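Local coordinates for protein toxin coregulated pilin (Vibrio cholerae, PDB 3HRV) that forms the major subunit of the toxin-coregulated pilus, a type IV pilus essential for bacterial aggregation and subsequent colonization of the host small intestine, at residues 129-134 with 180-185; 91-96 with 142-147. One frame throughout, in Å; residues are numbered along the deposited sequence.

Overall arrangement
Starting at the N terminus, the chain runs through the long helix 24-44 and two further helices before strand 87-93 opens the antiparallel sheet. Interaction 2 joins the end of this outermost strand and its turn to the loop 142-147, which follows strand 126-131, and so closes a large loop of 45 residues holding strand 100-108, helix 110-120 and strand 126-131. Interaction 1 begins within that loop, at the end of strand 126-131, and closes with 180-185 at the entrance to the last strand, 185-191. The two closures therefore cross along the sequence. The centres of the two contacts lie about 21 Å apart, and both reach the same five-stranded sheet.

Interaction 1 of 2, residues 129-134 with 180-185; sequences VKEGAF and TGTAPF
F185 sits beside the end of strand 126-131, where V129 and the aliphatic part of E131 both meet the CD2-CE2 side of its ring, obliquely. V129 CG1 reaches F185 CD2 at 4.2 Å, and E131 CG comes to 3.8 Å from F185 CE2. E131 and F185 lie side by side and point the same way, the carboxylate nearly parallel to the ring. On one face of the ring, toward its rim, rests the carbonyl oxygen of T182. Behind this buried side stands helix 110-120, where C113, disulfide-linked to C179, touches both V129 and F185.

The pairing is where strand 185-191 starts alongside 126-131 in the antiparallel sheet of the pilin globular domain: E131 and F185 form a non-hydrogen-bonded pair, and F185 CA approaches K130 O at 3.3 Å in a CA-H...O contact. G132 N then donates to P184 O (3.0 Å), a bent bond at 142°. P184 follows a cis peptide, and G132 has a positive phi of 101°, a conformation that favours glycine.

On the solvent side the contact rests largely on the E131 carboxylate. E131 CG lies beside the backbone N, anti to the carbonyl carbon, and the chain extends beyond it to bring OE1 to T182 N, 2.8 Å away and nearly straight (165°), using the anti lone pair and passing close to G181 CA. Its other oxygen, OE2, has a weak bond from a water that also donates to T180 O at 2.7 Å.

Interaction 2 of 2, residues 91-96 with 142-147; sequences FPRNSA and DFETSV
With D142 CG turned anti to the backbone N (chi1 -171°), its carboxylate reaches the backbone N-H groups of the turn at N94 and S95; R93, equally anti at chi1 176° and extended as far as NE, runs out beside F143 toward E144. The receiving element is a type I' beta turn, R93 to A96, at the hairpin end of strand 87-93, and D142 builds an Asx turn that folds its own loop against it. D142 OD2 takes three backbone N-H groups: N94 N at 2.7 Å on the syn lone pair, E144 N on the anti side, and T145 N from above the carboxylate plane. OD1 accepts S95 N at 2.9 Å. Four N-H donors thus grip one carboxylate, which probably favours its charged form.

The backbones join directly through F143 N, which donates to P92 O at 3.0 Å, in the carbonyl plane. The F91 and F143 side chains cross at about a right angle, and F91 CZ meets F143 CB at 3.9 Å; A100 of the neighbouring strand touches both side chains. R93 CD packs on F143 CD2 at 3.5 Å, with F143 CE2 over one face of the guanidinium. That group is held from several directions: NH1 bonds to OG of S192, the C-terminal residue, a water joins NH2 to E144 OE1, and NE forms a salt bridge with E144 OE2. In this last pair, at 3.1 Å, OE2 lies near the guanidinium plane, while NE stands 46° out of the carboxylate plane.

Interaction 1 of 2, residues 129-134 with 180-185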
loop_
_atom_site.group_PDB
_atom_site.type_symbol
_atom_site.label_atom_id
_atom_site.label_comp_id
_atom_site.label_asym_id
_atom_site.label_seq_id
_atom_site.Cartn_x
_atom_site.Cartn_y
_atom_site.Cartn_z
ATOM N N VAL A 129 -3.841 -3.447 5.819
ATOM C CA VAL A 129 -4.066 -4.804 5.314
ATOM C C VAL A 129 -5.557 -5.108 5.306
ATOM O O VAL A 129 -6.209 -5.066 6.347
ATOM C CB VAL A 129 -3.346 -5.848 6.192
ATOM C CG1 VAL A 129 -3.591 -7.248 5.644
ATOM C CG2 VAL A 129 -1.854 -5.544 6.237
ATOM N N LYS A 130 -6.087 -5.438 4.136
ATOM C CA LYS A 130 -7.512 -5.703 3.999
ATOM C C LYS A 130 -7.820 -7.036 3.333
ATOM O O LYS A 130 -7.024 -7.546 2.550
ATOM C CB LYS A 130 -8.137 -4.569 3.180
ATOM C CG LYS A 130 -9.633 -4.658 2.969
ATOM C CD LYS A 130 -10.111 -3.530 2.066
ATOM C CE LYS A 130 -11.616 -3.567 1.885
ATOM N NZ LYS A 130 -12.321 -3.404 3.186
ATOM N N GLU A 131 -8.987 -7.586 3.659
ATOM C CA GLU A 131 -9.478 -8.794 3.008
ATOM C C GLU A 131 -10.354 -8.451 1.807
ATOM O O GLU A 131 -11.493 -8.012 1.964
ATOM C CB GLU A 131 -10.272 -9.646 4.002
ATOM C CG GLU A 131 -9.408 -10.429 4.977
ATOM C CD GLU A 131 -10.116 -10.714 6.286
ATOM O OE1 GLU A 131 -10.235 -11.902 6.654
ATOM O OE2 GLU A 131 -10.558 -9.750 6.947
ATOM N N GLY A 132 -9.719 -8.662 0.637
ATOM C CA GLY A 132 -10.410 -8.214 -0.554
ATOM C C GLY A 132 -9.807 -6.890 -0.978
ATOM O O GLY A 132 -8.965 -6.330 -0.271
ATOM N N ALA A 133 -10.240 -6.374 -2.120
ATOM C CA ALA A 133 -9.703 -5.121 -2.631
ATOM C C ALA A 133 -10.336 -3.874 -2.023
ATOM O O ALA A 133 -11.422 -3.926 -1.446
ATOM C CB ALA A 133 -9.854 -5.083 -4.147
ATOM N N PHE A 134 -9.631 -2.754 -2.141
ATOM C CA PHE A 134 -10.142 -1.482 -1.655
ATOM C C PHE A 134 -11.025 -0.991 -2.795
ATOM O O PHE A 134 -10.546 -0.766 -3.908
ATOM C CB PHE A 134 -9.002 -0.492 -1.397
ATOM C CG PHE A 134 -8.128 -0.864 -0.230
ATOM C CD1 PHE A 134 -7.080 -1.769 -0.382
ATOM C CD2 PHE A 134 -8.372 -0.328 1.031
ATOM C CE1 PHE A 134 -6.289 -2.136 0.707
ATOM C CE2 PHE A 134 -7.591 -0.687 2.124
ATOM C CZ PHE A 134 -6.545 -1.593 1.963
ATOM N N THR A 180 -3.844 -11.859 9.357
ATOM C CA THR A 180 -4.742 -12.915 9.806
ATOM C C THR A 180 -6.062 -12.807 9.060
ATOM O O THR A 180 -6.494 -11.707 8.705
ATOM C CB THR A 180 -5.027 -12.818 11.322
ATOM O OG1 THR A 180 -5.954 -13.843 11.695
ATOM C CG2 THR A 180 -5.620 -11.456 11.680
ATOM N N GLY A 181 -6.694 -13.946 8.798
ATOM C CA GLY A 181 -7.969 -13.904 8.113
ATOM C C GLY A 181 -8.125 -14.773 6.886
ATOM O O GLY A 181 -7.568 -15.871 6.795
ATOM N N THR A 182 -8.893 -14.257 5.934
ATOM C CA THR A 182 -9.199 -14.957 4.696
ATOM C C THR A 182 -8.559 -14.299 3.481
ATOM O O THR A 182 -8.677 -13.092 3.288
ATOM C CB THR A 182 -10.723 -14.990 4.467
ATOM O OG1 THR A 182 -11.369 -15.513 5.635
ATOM C CG2 THR A 182 -11.066 -15.848 3.266
ATOM N N ALA A 183 -7.877 -15.099 2.667
ATOM C CA ALA A 183 -7.247 -14.597 1.451
ATOM C C ALA A 183 -8.344 -14.485 0.395
ATOM O O ALA A 183 -9.399 -15.107 0.526
ATOM C CB ALA A 183 -6.167 -15.561 0.988
ATOM N N PRO A 184 -8.116 -13.692 -0.668
ATOM C CA PRO A 184 -6.909 -12.911 -0.940
ATOM C C PRO A 184 -6.851 -11.613 -0.150
ATOM O O PRO A 184 -7.880 -11.023 0.188
ATOM C CB PRO A 184 -7.009 -12.648 -2.435
ATOM C CG PRO A 184 -8.476 -12.419 -2.603
ATOM C CD PRO A 184 -9.083 -13.542 -1.772
ATOM N N PHE A 185 -5.635 -11.174 0.139
ATOM C CA PHE A 185 -5.442 -9.936 0.866
ATOM C C PHE A 185 -4.943 -8.860 -0.075
ATOM O O PHE A 185 -4.296 -9.147 -1.082
ATOM C CB PHE A 185 -4.404 -10.102 1.973
ATOM C CG PHE A 185 -4.774 -11.116 3.006
ATOM C CD1 PHE A 185 -4.513 -12.467 2.802
ATOM C CD2 PHE A 185 -5.401 -10.722 4.182
ATOM C CE1 PHE A 185 -4.872 -13.414 3.756
ATOM C CE2 PHE A 185 -5.765 -11.659 5.143
ATOM C CZ PHE A 185 -5.501 -13.007 4.930
HETATM O O HOH W 1 -8.839 -10.599 9.352
#

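Interaction 2 of 2, residues 91-96 with 142-147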
loop_
_atom_site.group_PDB
_atom_site.type_symbol
_atom_site.label_atom_id
_atom_site.label_comp_id
_atom_site.label_asym_id
_atom_site.label_seq_id
_atom_site.Cartn_x
_atom_site.Cartn_y
_atom_site.Cartn_z
ATOM N N PHE A 91 -5.897 9.476 -1.006
ATOM C CA PHE A 91 -6.832 9.512 0.110
ATOM C C PHE A 91 -6.523 10.650 1.077
ATOM O O PHE A 91 -5.505 11.325 0.951
ATOM C CB PHE A 91 -6.921 8.130 0.805
ATOM C CG PHE A 91 -5.691 7.710 1.563
ATOM C CD1 PHE A 91 -5.774 7.439 2.927
ATOM C CD2 PHE A 91 -4.474 7.506 0.918
ATOM C CE1 PHE A 91 -4.673 6.970 3.639
ATOM C CE2 PHE A 91 -3.364 7.036 1.624
ATOM C CZ PHE A 91 -3.465 6.767 2.987
ATOM N N PRO A 92 -7.413 10.899 2.047
ATOM C CA PRO A 92 -7.176 11.992 2.989
ATOM C C PRO A 92 -6.070 11.867 4.022
ATOM O O PRO A 92 -5.650 10.773 4.389
ATOM C CB PRO A 92 -8.544 12.179 3.642
ATOM C CG PRO A 92 -9.092 10.810 3.653
ATOM C CD PRO A 92 -8.722 10.268 2.290
ATOM N N ARG A 93 -5.596 13.024 4.473
ATOM C CA ARG A 93 -4.576 13.096 5.506
ATOM C C ARG A 93 -5.004 14.208 6.446
ATOM O O ARG A 93 -5.101 15.367 6.047
ATOM C CB ARG A 93 -3.193 13.415 4.936
ATOM C CG ARG A 93 -2.155 13.574 6.039
ATOM C CD ARG A 93 -0.757 13.870 5.534
ATOM N NE ARG A 93 0.154 14.094 6.656
ATOM C CZ ARG A 93 1.469 14.247 6.542
ATOM N NH1 ARG A 93 2.047 14.199 5.351
ATOM N NH2 ARG A 93 2.207 14.461 7.623
ATOM N N ASN A 94 -5.278 13.845 7.692
ATOM C CA ASN A 94 -5.709 14.815 8.688
ATOM C C ASN A 94 -7.008 15.471 8.225
ATOM O O ASN A 94 -7.205 16.676 8.389
ATOM C CB ASN A 94 -4.619 15.868 8.900
ATOM C CG ASN A 94 -4.714 16.540 10.252
ATOM O OD1 ASN A 94 -5.150 15.931 11.228
ATOM N ND2 ASN A 94 -4.310 17.804 10.316
ATOM N N SER A 95 -7.881 14.656 7.634
ATOM C CA SER A 95 -9.189 15.087 7.141
ATOM C C SER A 95 -9.186 15.868 5.827
ATOM O O SER A 95 -10.249 16.150 5.274
ATOM C CB SER A 95 -9.914 15.900 8.216
ATOM O OG SER A 95 -10.693 15.048 9.040
ATOM N N ALA A 96 -8.005 16.217 5.331
ATOM C CA ALA A 96 -7.903 16.950 4.071
ATOM C C ALA A 96 -7.867 15.928 2.941
ATOM O O ALA A 96 -7.018 15.043 2.931
ATOM C CB ALA A 96 -6.641 17.799 4.058
ATOM N N ASP A 142 -7.520 7.252 7.028
ATOM C CA ASP A 142 -6.849 8.545 6.951
ATOM C C ASP A 142 -5.366 8.376 7.264
ATOM O O ASP A 142 -4.999 7.793 8.281
ATOM C CB ASP A 142 -7.482 9.520 7.951
ATOM C CG ASP A 142 -6.985 10.944 7.779
ATOM O OD1 ASP A 142 -7.765 11.799 7.307
ATOM O OD2 ASP A 142 -5.813 11.210 8.108
ATOM N N PHE A 143 -4.520 8.892 6.381
ATOM C CA PHE A 143 -3.076 8.789 6.538
ATOM C C PHE A 143 -2.553 9.272 7.886
ATOM O O PHE A 143 -1.632 8.680 8.447
ATOM C CB PHE A 143 -2.380 9.577 5.423
ATOM C CG PHE A 143 -0.879 9.460 5.431
ATOM C CD1 PHE A 143 -0.247 8.373 4.832
ATOM C CD2 PHE A 143 -0.094 10.442 6.030
ATOM C CE1 PHE A 143 1.145 8.268 4.827
ATOM C CE2 PHE A 143 1.296 10.346 6.032
ATOM C CZ PHE A 143 1.920 9.256 5.429
ATOM N N GLU A 144 -3.145 10.337 8.417
ATOM C CA GLU A 144 -2.666 10.885 9.678
ATOM C C GLU A 144 -3.518 10.626 10.915
ATOM O O GLU A 144 -2.993 10.628 12.028
ATOM C CB GLU A 144 -2.431 12.393 9.523
ATOM C CG GLU A 144 -1.792 13.058 10.738
ATOM C CD GLU A 144 -1.210 14.423 10.419
ATOM O OE1 GLU A 144 -0.645 15.059 11.335
ATOM O OE2 GLU A 144 -1.314 14.861 9.252
ATOM N N THR A 145 -4.815 10.392 10.741
ATOM C CA THR A 145 -5.669 10.167 11.904
ATOM C C THR A 145 -6.074 8.719 12.173
ATOM O O THR A 145 -6.647 8.421 13.222
ATOM C CB THR A 145 -6.940 11.048 11.843
ATOM O OG1 THR A 145 -7.715 10.705 10.691
ATOM C CG2 THR A 145 -6.558 12.517 11.773
ATOM N N SER A 146 -5.787 7.814 11.242
ATOM C CA SER A 146 -6.118 6.408 11.463
ATOM C C SER A 146 -5.049 5.815 12.374
ATOM O O SER A 146 -3.882 5.720 11.995
ATOM C CB SER A 146 -6.160 5.631 10.140
ATOM O OG SER A 146 -7.333 5.933 9.403
ATOM N N VAL A 147 -5.451 5.424 13.581
ATOM C CA VAL A 147 -4.521 4.855 14.549
ATOM C C VAL A 147 -4.242 3.384 14.271
ATOM O O VAL A 147 -5.159 2.568 14.184
ATOM C CB VAL A 147 -5.063 5.003 15.984
ATOM C CG1 VAL A 147 -4.099 4.370 16.977
ATOM C CG2 VAL A 147 -5.260 6.477 16.306
HETATM O O HOH W 2 2.022 15.545 10.387
#